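Local coordinates for protein putative beta-glucosidase (Bifidobacterium adolescentis, PDB 5WAB) that hydrolyses beta-glucosidic bonds as a family 3 glycoside hydrolase, and may also release terminal arabinopyranose from ginsenoside Rb2, at residues D579-V584 with K607-A612; V167-S172 with S199-N204; E339-P344 with L405-L410; E15-L20 with Q273-A278. All blocks are in the same frame, centred on the assembly; numbering follows the deposited sequence.

Interaction 1: residues D579-V584 with K607-A612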
loop_
_atom_site.group_PDB
_atom_site.type_symbol
_atom_site.label_atom_id
_atom_site.label_comp_id
_atom_site.label_asym_id
_atom_site.label_seq_id
_atom_site.Cartn_x
_atom_site.Cartn_y
_atom_site.Cartn_z
ATOM N N ASP A 579 9.685 -17.529 -20.233
ATOM C CA ASP A 579 8.580 -16.578 -20.234
ATOM C C ASP A 579 8.464 -15.948 -18.850
ATOM O O ASP A 579 8.351 -16.663 -17.846
ATOM C CB ASP A 579 7.277 -17.279 -20.619
ATOM C CG ASP A 579 7.363 -17.996 -21.968
ATOM O OD1 ASP A 579 8.348 -17.787 -22.707
ATOM O OD2 ASP A 579 6.439 -18.775 -22.289
ATOM N N ALA A 580 8.523 -14.618 -18.787
ATOM C CA ALA A 580 8.458 -13.916 -17.510
ATOM C C ALA A 580 8.029 -12.476 -17.752
ATOM O O ALA A 580 8.039 -11.984 -18.881
ATOM C CB ALA A 580 9.801 -13.969 -16.775
ATOM N N ALA A 581 7.668 -11.799 -16.662
ATOM C CA ALA A 581 7.211 -10.419 -16.708
ATOM C C ALA A 581 8.290 -9.474 -16.194
ATOM O O ALA A 581 9.047 -9.801 -15.276
ATOM C CB ALA A 581 5.934 -10.236 -15.884
ATOM N N GLU A 582 8.328 -8.278 -16.777
ATOM C CA GLU A 582 9.248 -7.223 -16.376
ATOM C C GLU A 582 8.457 -5.954 -16.103
ATOM O O GLU A 582 7.490 -5.654 -16.808
ATOM C CB GLU A 582 10.301 -6.970 -17.469
ATOM C CG GLU A 582 11.279 -5.834 -17.194
ATOM C CD GLU A 582 12.168 -6.093 -15.996
ATOM O OE1 GLU A 582 13.286 -6.620 -16.186
ATOM O OE2 GLU A 582 11.743 -5.781 -14.863
ATOM N N THR A 583 8.863 -5.213 -15.080
ATOM C CA THR A 583 8.187 -3.978 -14.706
ATOM C C THR A 583 9.118 -2.807 -14.991
ATOM O O THR A 583 10.062 -2.558 -14.235
ATOM C CB THR A 583 7.765 -4.005 -13.241
ATOM O OG1 THR A 583 6.836 -5.075 -13.041
ATOM C CG2 THR A 583 7.104 -2.686 -12.855
ATOM N N VAL A 584 8.833 -2.080 -16.069
ATOM C CA VAL A 584 9.617 -0.910 -16.443
ATOM C C VAL A 584 9.167 0.272 -15.599
ATOM O O VAL A 584 7.967 0.481 -15.385
ATOM C CB VAL A 584 9.465 -0.615 -17.946
ATOM C CG1 VAL A 584 10.253 0.631 -18.334
ATOM C CG2 VAL A 584 9.910 -1.815 -18.770
ATOM N N LYS A 607 3.978 -3.030 -16.182
ATOM C CA LYS A 607 4.374 -4.433 -16.126
ATOM C C LYS A 607 3.953 -5.108 -17.425
ATOM O O LYS A 607 2.815 -4.940 -17.876
ATOM C CB LYS A 607 3.755 -5.149 -14.925
ATOM C CG LYS A 607 4.330 -6.549 -14.671
ATOM C CD LYS A 607 3.825 -7.119 -13.357
ATOM C CE LYS A 607 4.639 -8.313 -12.906
ATOM N NZ LYS A 607 4.245 -8.714 -11.530
ATOM N N VAL A 608 4.872 -5.864 -18.023
ATOM C CA VAL A 608 4.660 -6.498 -19.318
ATOM C C VAL A 608 5.026 -7.971 -19.210
ATOM O O VAL A 608 6.135 -8.312 -18.785
ATOM C CB VAL A 608 5.488 -5.822 -20.425
ATOM C CG1 VAL A 608 5.116 -6.389 -21.769
ATOM C CG2 VAL A 608 5.287 -4.321 -20.403
ATOM N N PHE A 609 4.101 -8.837 -19.606
ATOM C CA PHE A 609 4.343 -10.272 -19.667
ATOM C C PHE A 609 4.829 -10.610 -21.074
ATOM O O PHE A 609 4.134 -10.335 -22.058
ATOM C CB PHE A 609 3.062 -11.032 -19.318
ATOM C CG PHE A 609 2.427 -10.584 -18.019
ATOM C CD1 PHE A 609 1.601 -9.464 -17.982
ATOM C CD2 PHE A 609 2.670 -11.265 -16.834
ATOM C CE1 PHE A 609 1.023 -9.040 -16.796
ATOM C CE2 PHE A 609 2.094 -10.844 -15.639
ATOM C CZ PHE A 609 1.271 -9.733 -15.621
ATOM N N LEU A 610 6.024 -11.187 -21.169
ATOM C CA LEU A 610 6.662 -11.462 -22.449
ATOM C C LEU A 610 7.153 -12.899 -22.494
ATOM O O LEU A 610 7.848 -13.349 -21.574
ATOM C CB LEU A 610 7.840 -10.514 -22.686
ATOM C CG LEU A 610 7.527 -9.027 -22.812
ATOM C CD1 LEU A 610 8.816 -8.227 -22.792
ATOM C CD2 LEU A 610 6.760 -8.774 -24.096
ATOM N N LYS A 611 6.781 -13.621 -23.547
ATOM C CA LYS A 611 7.374 -14.926 -23.782
ATOM C C LYS A 611 8.808 -14.784 -24.280
ATOM O O LYS A 611 9.283 -13.692 -24.604
ATOM C CB LYS A 611 6.562 -15.750 -24.777
ATOM C CG LYS A 611 5.197 -16.153 -24.287
ATOM C CD LYS A 611 4.559 -17.089 -25.292
ATOM C CE LYS A 611 3.191 -17.555 -24.839
ATOM N NZ LYS A 611 2.592 -18.515 -25.813
ATOM N N ALA A 612 9.491 -15.924 -24.343
ATOM C CA ALA A 612 10.893 -15.969 -24.742
ATOM C C ALA A 612 11.089 -15.350 -26.120
ATOM O O ALA A 612 10.481 -15.786 -27.102
ATOM C CB ALA A 612 11.386 -17.416 -24.728
#
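The ring of Phe609 meets the methyl of Ala581 obliquely, with Ala581 CB 3.6 Å from Phe609 CD2. The carboxylate of Asp579 is a second flat group at the contact. Asp579 OD1 takes the backbone N-H of Ala612, with Ala612 N 2.7 Å from Asp579 OD1. The donor comes from the anti side, 35° out of the carboxylate plane. Asp579 OD2 lies beside the chain of Lys611, 3.5 Å from Lys611 CG, and the lysine ammonium sits farther off.

Beyond Asp579 the strands pair antiparallel. Ala580 with Leu610 and Glu582 with Val608 are hydrogen-bonded pairs. The closest of the four backbone bonds runs from Val608 N to Glu582 O at 2.9 Å. Ala581 with Phe609 and Thr583 with Lys607 are non-hydrogen-bonded pairs on the other face. With chi1 at -170°, Lys607 CG points away from the backbone N and the chain runs out extended. It passes Thr583 OG1, which is 3.3 Å from Lys607 CG, and reaches Ala581 CB, 3.8 Å from Lys607 CE. Lys607 NZ ends in a salt bridge to Glu314.

The contact is part of a beta hairpin in the fibronectin type III-like domain. Strand 601-610 is an outer strand of an antiparallel sheet, and strand 580-590 lies between it and strand 642-648. Val608 packs on strand 615-622, while Ala580 and Glu582 touch Phe551 of strand 551-560.

Interaction 2: residues V167-S172 with S199-N204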
loop_
_atom_site.group_PDB
_atom_site.type_symbol
_atom_site.label_atom_id
_atom_site.label_comp_id
_atom_site.label_asym_id
_atom_site.label_seq_id
_atom_site.Cartn_x
_atom_site.Cartn_y
_atom_site.Cartn_z
ATOM N N VAL A 167 -1.440 11.061 19.384
ATOM C CA VAL A 167 -0.256 11.752 18.880
ATOM C C VAL A 167 -0.638 12.726 17.771
ATOM O O VAL A 167 -1.566 12.487 16.985
ATOM C CB VAL A 167 0.816 10.754 18.401
ATOM C CG1 VAL A 167 0.419 10.089 17.095
ATOM C CG2 VAL A 167 2.144 11.446 18.237
ATOM N N SER A 168 0.066 13.850 17.724
ATOM C CA SER A 168 -0.087 14.818 16.653
ATOM C C SER A 168 1.067 14.643 15.678
ATOM O O SER A 168 2.226 14.884 16.029
ATOM C CB SER A 168 -0.110 16.239 17.214
ATOM O OG SER A 168 0.003 17.204 16.181
ATOM N N ALA A 169 0.753 14.234 14.456
ATOM C CA ALA A 169 1.760 14.207 13.408
ATOM C C ALA A 169 1.940 15.641 12.938
ATOM O O ALA A 169 1.047 16.207 12.301
ATOM C CB ALA A 169 1.340 13.285 12.266
ATOM N N ASN A 170 3.080 16.235 13.280
ATOM C CA ASN A 170 3.400 17.609 12.909
ATOM C C ASN A 170 4.187 17.579 11.604
ATOM O O ASN A 170 5.358 17.179 11.578
ATOM C CB ASN A 170 4.169 18.304 14.030
ATOM C CG ASN A 170 3.353 18.420 15.306
ATOM O OD1 ASN A 170 2.128 18.527 15.257
ATOM N ND2 ASN A 170 4.025 18.390 16.454
ATOM N N ILE A 171 3.536 18.001 10.526
ATOM C CA ILE A 171 4.016 17.799 9.166
ATOM C C ILE A 171 3.970 19.125 8.426
ATOM O O ILE A 171 3.012 19.892 8.574
ATOM C CB ILE A 171 3.149 16.756 8.428
ATOM C CG1 ILE A 171 2.925 15.524 9.304
ATOM C CG2 ILE A 171 3.781 16.375 7.093
ATOM C CD1 ILE A 171 1.992 14.517 8.689
ATOM N N SER A 172 5.004 19.401 7.637
ATOM C CA SER A 172 4.977 20.583 6.787
ATOM C C SER A 172 3.966 20.399 5.659
ATOM O O SER A 172 3.578 19.280 5.309
ATOM C CB SER A 172 6.352 20.862 6.192
ATOM O OG SER A 172 6.641 19.912 5.189
ATOM N N SER A 199 -8.372 9.073 10.039
ATOM C CA SER A 199 -7.433 8.461 10.967
ATOM C C SER A 199 -7.707 8.908 12.403
ATOM O O SER A 199 -8.393 9.901 12.653
ATOM C CB SER A 199 -5.995 8.804 10.577
ATOM O OG SER A 199 -5.795 10.206 10.589
ATOM N N TYR A 200 -7.140 8.156 13.352
ATOM C CA TYR A 200 -7.265 8.505 14.764
ATOM C C TYR A 200 -6.434 9.723 15.130
ATOM O O TYR A 200 -6.801 10.462 16.051
ATOM C CB TYR A 200 -6.814 7.345 15.652
ATOM C CG TYR A 200 -7.774 6.191 15.808
ATOM C CD1 TYR A 200 -8.951 6.334 16.529
ATOM C CD2 TYR A 200 -7.478 4.943 15.276
ATOM C CE1 TYR A 200 -9.819 5.271 16.692
ATOM C CE2 TYR A 200 -8.334 3.878 15.435
ATOM C CZ TYR A 200 -9.505 4.045 16.141
ATOM O OH TYR A 200 -10.363 2.981 16.298
ATOM N N ASN A 201 -5.302 9.928 14.460
ATOM C CA ASN A 201 -4.301 10.845 14.973
ATOM C C ASN A 201 -4.668 12.287 14.655
ATOM O O ASN A 201 -5.583 12.574 13.880
ATOM C CB ASN A 201 -2.929 10.528 14.389
ATOM C CG ASN A 201 -2.912 10.596 12.873
ATOM O OD1 ASN A 201 -3.328 9.657 12.193
ATOM N ND2 ASN A 201 -2.434 11.713 12.337
ATOM N N ARG A 202 -3.915 13.197 15.258
ATOM C CA ARG A 202 -3.982 14.611 14.938
ATOM C C ARG A 202 -2.926 14.947 13.893
ATOM O O ARG A 202 -1.883 14.293 13.803
ATOM C CB ARG A 202 -3.751 15.472 16.186
ATOM C CG ARG A 202 -4.811 15.366 17.272
ATOM C CD ARG A 202 -4.436 16.225 18.478
ATOM N NE ARG A 202 -3.240 15.717 19.138
ATOM C CZ ARG A 202 -2.447 16.438 19.930
ATOM N NH1 ARG A 202 -2.707 17.716 20.167
ATOM N NH2 ARG A 202 -1.380 15.877 20.482
ATOM N N ILE A 203 -3.212 15.969 13.091
ATOM C CA ILE A 203 -2.245 16.530 12.154
ATOM C C ILE A 203 -2.094 18.001 12.504
ATOM O O ILE A 203 -3.026 18.793 12.304
ATOM C CB ILE A 203 -2.671 16.352 10.693
ATOM C CG1 ILE A 203 -2.783 14.865 10.357
ATOM C CG2 ILE A 203 -1.691 17.074 9.767
ATOM C CD1 ILE A 203 -3.332 14.587 8.974
ATOM N N ASN A 204 -0.932 18.365 13.045
ATOM C CA ASN A 204 -0.655 19.736 13.467
ATOM C C ASN A 204 -1.690 20.219 14.480
ATOM O O ASN A 204 -2.185 21.343 14.403
ATOM C CB ASN A 204 -0.584 20.674 12.257
ATOM C CG ASN A 204 0.553 20.312 11.313
ATOM O OD1 ASN A 204 1.667 20.029 11.754
ATOM N ND2 ASN A 204 0.269 20.295 10.014
#
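Two short parallel strands of the family 3 N-terminal domain form this contact, in a small mixed sheet apart from the domain's main parallel sheet. Ser168 pairs with Arg202 and Ala169 with Ile203. The backbone ladder runs from Arg202 N to Val167 O, from Ala169 N to Arg202 O and from Asn204 N to Ala169 O. The middle bond is short, with Ala169 N 2.7 Å from Arg202 O. Asn201 ND2 also reaches Arg202 O, at 3.0 Å, from the opposite face of the carbonyl plane. Two donors therefore grip that oxygen.

Asn204 closes the ladder with its side-chain amide. Asn204 OD1 accepts from Ile171 N at 3.0 Å, and Asn204 ND2 donates to Ile171 O at 3.1 Å. The second bond lies on a lone pair of the Ile171 carbonyl and close to the amide plane of Asn204. The pair of bonds fixes the rotation of the amide. Arg202 bends at chi3 (-66°), which folds its guanidinium back over Ser168. Ser168 CB sits over one face, 3.5 Å from Arg202 NH2. Arg202 NE is held by Arg166 O.

Strand 517-519 from the C-terminal domain pairs with the far side of strand 168-170, and strand 206-207 flanks strand 202-203. Ile171 and Ile203 both pack on Leu176 of helix 173-180.

Interaction 3: residues E339-P344 with L405-L410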
loop_
_atom_site.group_PDB
_atom_site.type_symbol
_atom_site.label_atom_id
_atom_site.label_comp_id
_atom_site.label_asym_id
_atom_site.label_seq_id
_atom_site.Cartn_x
_atom_site.Cartn_y
_atom_site.Cartn_z
ATOM N N GLU A 339 9.406 -24.024 10.522
ATOM C CA GLU A 339 8.023 -24.283 10.908
ATOM C C GLU A 339 7.028 -23.520 10.038
ATOM O O GLU A 339 5.854 -23.898 9.974
ATOM C CB GLU A 339 7.828 -23.937 12.389
ATOM C CG GLU A 339 6.464 -24.286 12.966
ATOM C CD GLU A 339 6.128 -25.752 12.806
ATOM O OE1 GLU A 339 7.046 -26.591 12.937
ATOM O OE2 GLU A 339 4.945 -26.070 12.560
ATOM N N PHE A 340 7.465 -22.441 9.382
ATOM C CA PHE A 340 6.576 -21.705 8.491
ATOM C C PHE A 340 6.074 -22.580 7.348
ATOM O O PHE A 340 5.001 -22.320 6.792
ATOM C CB PHE A 340 7.289 -20.477 7.921
ATOM C CG PHE A 340 7.625 -19.430 8.946
ATOM C CD1 PHE A 340 6.637 -18.614 9.473
ATOM C CD2 PHE A 340 8.930 -19.245 9.365
ATOM C CE1 PHE A 340 6.946 -17.642 10.410
ATOM C CE2 PHE A 340 9.243 -18.275 10.301
ATOM C CZ PHE A 340 8.249 -17.474 10.825
ATOM N N ALA A 341 6.833 -23.614 6.980
ATOM C CA ALA A 341 6.407 -24.487 5.893
ATOM C C ALA A 341 5.238 -25.374 6.295
ATOM O O ALA A 341 4.442 -25.769 5.435
ATOM C CB ALA A 341 7.578 -25.342 5.421
ATOM N N ARG A 342 5.122 -25.710 7.577
ATOM C CA ARG A 342 3.992 -26.490 8.065
ATOM C C ARG A 342 2.903 -25.628 8.687
ATOM O O ARG A 342 1.716 -25.897 8.479
ATOM C CB ARG A 342 4.469 -27.554 9.057
ATOM C CG ARG A 342 3.357 -28.430 9.596
ATOM C CD ARG A 342 3.906 -29.502 10.508
ATOM N NE ARG A 342 4.856 -28.987 11.481
ATOM C CZ ARG A 342 5.448 -29.745 12.396
ATOM N NH1 ARG A 342 5.174 -31.041 12.450
ATOM N NH2 ARG A 342 6.307 -29.214 13.256
ATOM N N THR A 343 3.274 -24.591 9.440
ATOM C CA THR A 343 2.318 -23.655 10.024
ATOM C C THR A 343 2.535 -22.303 9.361
ATOM O O THR A 343 3.335 -21.489 9.844
ATOM C CB THR A 343 2.488 -23.547 11.540
ATOM O OG1 THR A 343 2.524 -24.860 12.114
ATOM C CG2 THR A 343 1.335 -22.755 12.145
ATOM N N PRO A 344 1.861 -22.019 8.250
ATOM C CA PRO A 344 2.194 -20.821 7.476
ATOM C C PRO A 344 1.734 -19.548 8.162
ATOM O O PRO A 344 0.715 -19.514 8.856
ATOM C CB PRO A 344 1.444 -21.035 6.156
ATOM C CG PRO A 344 0.296 -21.901 6.532
ATOM C CD PRO A 344 0.810 -22.822 7.603
ATOM N N LEU A 405 15.250 -25.884 1.250
ATOM C CA LEU A 405 14.332 -24.749 1.247
ATOM C C LEU A 405 14.026 -24.401 2.699
ATOM O O LEU A 405 13.250 -25.091 3.364
ATOM C CB LEU A 405 13.066 -25.092 0.470
ATOM C CG LEU A 405 13.301 -25.483 -0.990
ATOM C CD1 LEU A 405 11.997 -25.858 -1.682
ATOM C CD2 LEU A 405 14.012 -24.360 -1.731
ATOM N N MET A 406 14.650 -23.336 3.195
ATOM C CA MET A 406 14.495 -22.919 4.581
ATOM C C MET A 406 13.541 -21.740 4.660
ATOM O O MET A 406 13.762 -20.712 4.013
ATOM C CB MET A 406 15.834 -22.534 5.198
ATOM C CG MET A 406 15.735 -22.289 6.683
ATOM S SD MET A 406 17.360 -22.144 7.407
ATOM C CE MET A 406 18.065 -23.688 6.846
ATOM N N PHE A 407 12.495 -21.885 5.469
ATOM C CA PHE A 407 11.442 -20.880 5.584
ATOM C C PHE A 407 11.621 -20.125 6.896
ATOM O O PHE A 407 11.425 -20.687 7.979
ATOM C CB PHE A 407 10.068 -21.538 5.489
ATOM C CG PHE A 407 9.728 -22.017 4.106
ATOM C CD1 PHE A 407 10.342 -23.143 3.576
ATOM C CD2 PHE A 407 8.797 -21.347 3.337
ATOM C CE1 PHE A 407 10.037 -23.590 2.308
ATOM C CE2 PHE A 407 8.483 -21.791 2.062
ATOM C CZ PHE A 407 9.105 -22.910 1.550
ATOM N N LEU A 408 11.998 -18.857 6.795
ATOM C CA LEU A 408 12.266 -18.007 7.942
ATOM C C LEU A 408 11.330 -16.800 7.923
ATOM O O LEU A 408 10.574 -16.580 6.970
ATOM C CB LEU A 408 13.727 -17.563 7.931
ATOM C CG LEU A 408 14.711 -18.711 7.707
ATOM C CD1 LEU A 408 16.139 -18.195 7.531
ATOM C CD2 LEU A 408 14.617 -19.711 8.853
ATOM N N GLY A 409 11.401 -15.997 8.973
ATOM C CA GLY A 409 10.610 -14.793 9.009
ATOM C C GLY A 409 10.108 -14.494 10.406
ATOM O O GLY A 409 10.629 -15.001 11.399
ATOM N N LEU A 410 9.078 -13.647 10.456
ATOM C CA LEU A 410 8.558 -13.123 11.707
ATOM C C LEU A 410 7.366 -13.944 12.161
ATOM O O LEU A 410 6.416 -14.108 11.382
ATOM C CB LEU A 410 8.143 -11.669 11.528
ATOM C CG LEU A 410 9.205 -10.713 10.996
ATOM C CD1 LEU A 410 8.598 -9.327 10.801
ATOM C CD2 LEU A 410 10.387 -10.662 11.940
#
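This is a buried apolar contact in the family 3 C-terminal domain, between strand 403-409 and the turn that follows strand 334-337. Phe340 and Phe407 meet at their CB atoms, 3.8 Å apart, and their rings then diverge. With chi1 at -66°, Phe340 CG sits opposite its carbonyl carbon, and the ring runs along the backbone of residues 407-410. Phe407 O lies at its edge, near the ring plane, with Phe340 CD2 3.2 Å away. Farther out, Phe340 CE2 is 3.4 Å from Gly409 N and Phe340 CE1 is 3.7 Å from Leu410 O. Gly409 brings no side chain to this surface, and its backbone comes close to the ring. Ala341 CB makes a CH-pi contact over one face of the Phe407 ring, 4.3 Å from the centroid and 22° off the normal.

On the exposed side of the turn, Arg342 forms a side-on salt bridge, NH2 to Glu339 OE1 (2.7 Å) and NE to Glu339 OE2, which also accepts from Thr343 OG1.

Strand 403-409 lies between strands 334-337 and 444-449 in the mixed sheet. Gln430 of helix 428-438 touches Phe340 and hydrogen-bonds to Gly409 N. Phe407 also meets the ring of Phe362, on helix 362-368.

Interaction 4: residues E15-L20 with Q273-A278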
loop_
_atom_site.group_PDB
_atom_site.type_symbol
_atom_site.label_atom_id
_atom_site.label_comp_id
_atom_site.label_asym_id
_atom_site.label_seq_id
_atom_site.Cartn_x
_atom_site.Cartn_y
_atom_site.Cartn_z
ATOM N N GLU A 15 -34.819 14.368 13.706
ATOM C CA GLU A 15 -34.272 13.242 14.455
ATOM C C GLU A 15 -33.784 12.146 13.517
ATOM O O GLU A 15 -32.778 11.482 13.795
ATOM C CB GLU A 15 -35.311 12.687 15.429
ATOM C CG GLU A 15 -35.633 13.594 16.608
ATOM C CD GLU A 15 -36.696 14.628 16.277
ATOM O OE1 GLU A 15 -37.120 14.716 15.102
ATOM O OE2 GLU A 15 -37.114 15.353 17.202
ATOM N N GLU A 16 -34.494 11.933 12.406
ATOM C CA GLU A 16 -34.054 10.942 11.432
ATOM C C GLU A 16 -32.794 11.396 10.707
ATOM O O GLU A 16 -31.916 10.580 10.411
ATOM C CB GLU A 16 -35.180 10.639 10.449
ATOM C CG GLU A 16 -36.319 9.879 11.109
ATOM C CD GLU A 16 -37.564 9.807 10.248
ATOM O OE1 GLU A 16 -37.706 10.647 9.331
ATOM O OE2 GLU A 16 -38.400 8.902 10.485
ATOM N N LYS A 17 -32.691 12.688 10.397
ATOM C CA LYS A 17 -31.472 13.193 9.777
ATOM C C LYS A 17 -30.267 12.982 10.682
ATOM O O LYS A 17 -29.221 12.484 10.243
ATOM C CB LYS A 17 -31.620 14.680 9.457
ATOM C CG LYS A 17 -32.608 15.017 8.372
ATOM C CD LYS A 17 -32.606 16.521 8.151
ATOM C CE LYS A 17 -33.682 16.946 7.194
ATOM N NZ LYS A 17 -33.706 18.425 7.034
ATOM N N ALA A 18 -30.397 13.357 11.959
ATOM C CA ALA A 18 -29.280 13.232 12.888
ATOM C C ALA A 18 -28.906 11.780 13.138
ATOM O O ALA A 18 -27.726 11.478 13.345
ATOM C CB ALA A 18 -29.604 13.929 14.208
ATOM N N SER A 19 -29.879 10.863 13.117
ATOM C CA SER A 19 -29.539 9.465 13.359
ATOM C C SER A 19 -28.646 8.919 12.255
ATOM O O SER A 19 -27.801 8.057 12.512
ATOM C CB SER A 19 -30.799 8.606 13.497
ATOM O OG SER A 19 -31.525 8.533 12.285
ATOM N N LEU A 20 -28.807 9.417 11.027
ATOM C CA LEU A 20 -27.997 8.930 9.918
ATOM C C LEU A 20 -26.519 9.258 10.084
ATOM O O LEU A 20 -25.683 8.632 9.423
ATOM C CB LEU A 20 -28.501 9.522 8.602
ATOM C CG LEU A 20 -29.843 9.035 8.070
ATOM C CD1 LEU A 20 -30.116 9.725 6.752
ATOM C CD2 LEU A 20 -29.861 7.525 7.897
ATOM N N GLN A 273 -25.615 22.217 6.563
ATOM C CA GLN A 273 -24.525 21.283 6.839
ATOM C C GLN A 273 -25.046 19.912 7.244
ATOM O O GLN A 273 -24.537 18.890 6.774
ATOM C CB GLN A 273 -23.600 21.841 7.922
ATOM C CG GLN A 273 -22.430 20.927 8.263
ATOM C CD GLN A 273 -21.478 20.717 7.091
ATOM O OE1 GLN A 273 -21.498 21.460 6.107
ATOM N NE2 GLN A 273 -20.639 19.702 7.195
ATOM N N LEU A 274 -26.062 19.867 8.110
ATOM C CA LEU A 274 -26.647 18.580 8.474
ATOM C C LEU A 274 -27.312 17.919 7.274
ATOM O O LEU A 274 -27.210 16.700 7.093
ATOM C CB LEU A 274 -27.654 18.759 9.606
ATOM C CG LEU A 274 -28.362 17.478 10.056
ATOM C CD1 LEU A 274 -27.366 16.395 10.426
ATOM C CD2 LEU A 274 -29.289 17.771 11.216
ATOM N N ASP A 275 -28.010 18.705 6.449
ATOM C CA ASP A 275 -28.617 18.152 5.244
ATOM C C ASP A 275 -27.559 17.565 4.316
ATOM O O ASP A 275 -27.736 16.463 3.792
ATOM C CB ASP A 275 -29.448 19.222 4.536
ATOM C CG ASP A 275 -30.821 19.403 5.166
ATOM O OD1 ASP A 275 -31.139 18.652 6.110
ATOM O OD2 ASP A 275 -31.575 20.305 4.741
ATOM N N ARG A 276 -26.442 18.272 4.126
ATOM C CA ARG A 276 -25.370 17.753 3.278
ATOM C C ARG A 276 -24.805 16.457 3.845
ATOM O O ARG A 276 -24.650 15.465 3.124
ATOM C CB ARG A 276 -24.266 18.803 3.124
ATOM C CG ARG A 276 -24.539 19.838 2.047
ATOM C CD ARG A 276 -23.417 20.857 1.919
ATOM N NE ARG A 276 -23.302 21.650 3.142
ATOM C CZ ARG A 276 -22.676 22.821 3.237
ATOM N NH1 ARG A 276 -22.102 23.364 2.170
ATOM N NH2 ARG A 276 -22.626 23.454 4.402
ATOM N N MET A 277 -24.512 16.442 5.147
ATOM C CA MET A 277 -23.931 15.259 5.773
ATOM C C MET A 277 -24.887 14.075 5.747
ATOM O O MET A 277 -24.479 12.952 5.431
ATOM C CB MET A 277 -23.521 15.588 7.207
ATOM C CG MET A 277 -22.333 16.526 7.313
ATOM S SD MET A 277 -20.814 15.766 6.676
ATOM C CE MET A 277 -20.689 16.454 5.029
ATOM N N ALA A 278 -26.167 14.308 6.066
ATOM C CA ALA A 278 -27.141 13.219 6.123
ATOM C C ALA A 278 -27.542 12.748 4.732
ATOM O O ALA A 278 -27.762 11.550 4.518
ATOM C CB ALA A 278 -28.375 13.660 6.911
#
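Lys17 links both sides of this helix-helix contact. The base of its side chain joins the close-packed part, and its tip makes the polar bridge at the more open side. In the packed part, Ala278 CB sits 3.6 Å from Lys17 O and 4.2 Å from Lys17 CB. Leu20 CD1 reaches Ala278, 3.7 Å from Ala278 O and 4.3 Å from Ala278 CB. Leu274 packs less closely, with its CD2 4.3 Å from Lys17 CB.

Toward the partly exposed side the contact is a single salt bridge. Lys17 CG lies anti to the carbonyl carbon (chi1 -68°), and the rest of the chain is extended. This carries the ammonium across to Asp275, where Lys17 NZ is 2.7 Å from Asp275 OD1. The bond uses the syn lone pair of OD1. Asp275 OD2 is farther from Lys17 NZ, at 3.7 Å.

The segment axes make an angle of 56°. The contact joins the N-terminal helix 14-19 to helix 271-292 of the family 3 N-terminal domain. Helix 257-265 lies against both, with Ile260 touching Ala18 and Leu274. Leu243 of helix 239-245 also touches Leu274.

The four contacts hold different elements and do not touch. Interactions 1 and 2 are strand pairings, antiparallel in the fibronectin type III-like domain and parallel in the N-terminal domain. Backbone bonds dominate both; interaction 1 adds one carboxylate bond at its end, interaction 2 two amide bonds. Interaction 2 is mostly buried, whereas interaction 1 runs from buried residues to an exposed end. Interaction 3 lies in the core of the C-terminal domain and relies on apolar packing of two phenylalanines against backbone and a methyl. Interaction 4 joins helices through buried apolar residues and one salt bridge between partly exposed ones. Interactions 2 and 4 are nearest in space, with centres about 28 Å apart.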